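Local coordinates for FrnE protein (Deinococcus radiodurans, PDB 5CO3), which probably acts as a cytoplasmic thiol-disulfide oxidoreductase of the DsbA-like, thioredoxin-fold family, at residues 164-168 and 169-173. Residues are numbered along the deposited sequence; the frame is centred on the assembly and turned at random.
Sequences RAALE and AGTYA
Backbone bonds between Ala165–Leu167 and Ala169–Thr171 define the end of a helix. Ala169 N donates to Ala165 O at 3.0 Å, an i to i+4 helical bond. Gly170 then leaves the helix with positive phi (66°), and its N reaches Leu167 O at 3.0 Å, lying well above that carbonyl's plane. Thr171 N, by contrast, bonds to Ala166 O at 3.2 Å in the carbonyl plane, with an N-H...O angle of 153°. Positive phi with two bonds back into the final turn identifies a Schellman motif.

Ala166 O also accepts from a water, at 2.7 Å, which in turn accepts from Tyr172 N at 3.0 Å, bridging the helix end to the next N-cap residue. Gly170 also opens a type I turn, closed by Ala173 N to Gly170 O.

The apolar contact is slight. Ala166 CB meets the edge of the Tyr172 ring, near its plane, 4.1 Å from CE2. Tyr172 CG stands anti to its carbonyl carbon (chi1 -62°), which lays that edge beside Ala166 CB, and Thr171 CG2 lies over one ring face, offset toward the rim.

In one of two modelled conformers of Arg164, its NE hydrogen-bonds Glu168 OE2 weakly, at 3.5 Å, within a salt bridge.

The motif links helix 160-169 to helix 173-186 at the protein surface. Leu167 packs on helices 146-156 and 110-121, while Tyr172 touches His117 and Tyr118 and hydrogen-bonds Glu121 through OH.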
loop_
_atom_site.group_PDB
_atom_site.type_symbol
_atom_site.label_atom_id
_atom_site.label_comp_id
_atom_site.label_asym_id
_atom_site.label_seq_id
_atom_site.Cartn_x
_atom_site.Cartn_y
_atom_site.Cartn_z
ATOM N N ARG A 164 -8.293 8.741 17.243
ATOM C CA ARG A 164 -8.869 7.685 18.068
ATOM C C ARG A 164 -10.391 7.763 18.083
ATOM O O ARG A 164 -11.075 6.733 18.011
ATOM C CB ARG A 164 -8.313 7.752 19.486
ATOM C CG ARG A 164 -8.738 6.562 20.319
ATOM C CD ARG A 164 -7.932 6.442 21.586
ATOM N NE ARG A 164 -8.276 5.201 22.274
ATOM C CZ ARG A 164 -7.422 4.488 22.991
ATOM N NH1 ARG A 164 -6.171 4.896 23.122
ATOM N NH2 ARG A 164 -7.827 3.374 23.589
ATOM N N ALA A 165 -10.931 8.978 18.162
ATOM C CA ALA A 165 -12.379 9.155 18.136
ATOM C C ALA A 165 -12.934 8.604 16.833
ATOM O O ALA A 165 -13.938 7.905 16.821
ATOM C CB ALA A 165 -12.756 10.633 18.306
ATOM N N ALA A 166 -12.245 8.890 15.730
ATOM C CA ALA A 166 -12.698 8.416 14.429
ATOM C C ALA A 166 -12.675 6.891 14.364
ATOM O O ALA A 166 -13.575 6.273 13.798
ATOM C CB ALA A 166 -11.841 9.012 13.311
ATOM N N LEU A 167 -11.648 6.290 14.949
ATOM C CA LEU A 167 -11.529 4.831 14.981
ATOM C C LEU A 167 -12.647 4.193 15.833
ATOM O O LEU A 167 -13.298 3.248 15.393
ATOM C CB LEU A 167 -10.158 4.418 15.509
ATOM C CG LEU A 167 -8.978 4.768 14.580
ATOM C CD1 LEU A 167 -7.670 4.329 15.198
ATOM C CD2 LEU A 167 -9.149 4.156 13.187
ATOM N N GLU A 168 -12.866 4.714 17.036
ATOM C CA GLU A 168 -13.892 4.150 17.919
ATOM C C GLU A 168 -15.273 4.306 17.301
ATOM O O GLU A 168 -16.159 3.487 17.527
ATOM C CB GLU A 168 -13.843 4.803 19.299
ATOM C CG GLU A 168 -12.585 4.458 20.068
ATOM C CD GLU A 168 -12.425 5.282 21.325
ATOM O OE1 GLU A 168 -12.992 6.390 21.383
ATOM O OE2 GLU A 168 -11.733 4.825 22.257
ATOM N N ALA A 169 -15.443 5.359 16.509
ATOM C CA ALA A 169 -16.708 5.626 15.838
ATOM C C ALA A 169 -16.891 4.788 14.574
ATOM O O ALA A 169 -18.007 4.677 14.055
ATOM C CB ALA A 169 -16.817 7.109 15.499
ATOM N N GLY A 170 -15.791 4.227 14.068
ATOM C CA GLY A 170 -15.823 3.447 12.841
ATOM C C GLY A 170 -16.162 4.293 11.624
ATOM O O GLY A 170 -16.683 3.788 10.626
ATOM N N THR A 171 -15.854 5.586 11.712
ATOM C CA THR A 171 -16.164 6.556 10.662
ATOM C C THR A 171 -15.728 6.113 9.261
ATOM O O THR A 171 -16.482 6.258 8.302
ATOM C CB THR A 171 -15.506 7.916 10.962
ATOM O OG1 THR A 171 -15.995 8.412 12.210
ATOM C CG2 THR A 171 -15.826 8.925 9.872
ATOM N N TYR A 172 -14.521 5.559 9.152
ATOM C CA TYR A 172 -13.970 5.168 7.851
ATOM C C TYR A 172 -14.085 3.677 7.550
ATOM O O TYR A 172 -13.465 3.181 6.603
ATOM C CB TYR A 172 -12.502 5.604 7.752
ATOM C CG TYR A 172 -12.360 7.099 7.848
ATOM C CD1 TYR A 172 -12.466 7.905 6.720
ATOM C CD2 TYR A 172 -12.161 7.713 9.078
ATOM C CE1 TYR A 172 -12.357 9.285 6.813
ATOM C CE2 TYR A 172 -12.050 9.084 9.184
ATOM C CZ TYR A 172 -12.147 9.866 8.050
ATOM O OH TYR A 172 -12.036 11.232 8.162
ATOM N N ALA A 173 -14.873 2.965 8.349
ATOM C CA ALA A 173 -15.076 1.537 8.139
ATOM C C ALA A 173 -15.649 1.268 6.749
ATOM O O ALA A 173 -15.203 0.357 6.050
ATOM C CB ALA A 173 -15.999 0.963 9.223
HETATM O O HOH W 1 -12.726 5.054 11.542
#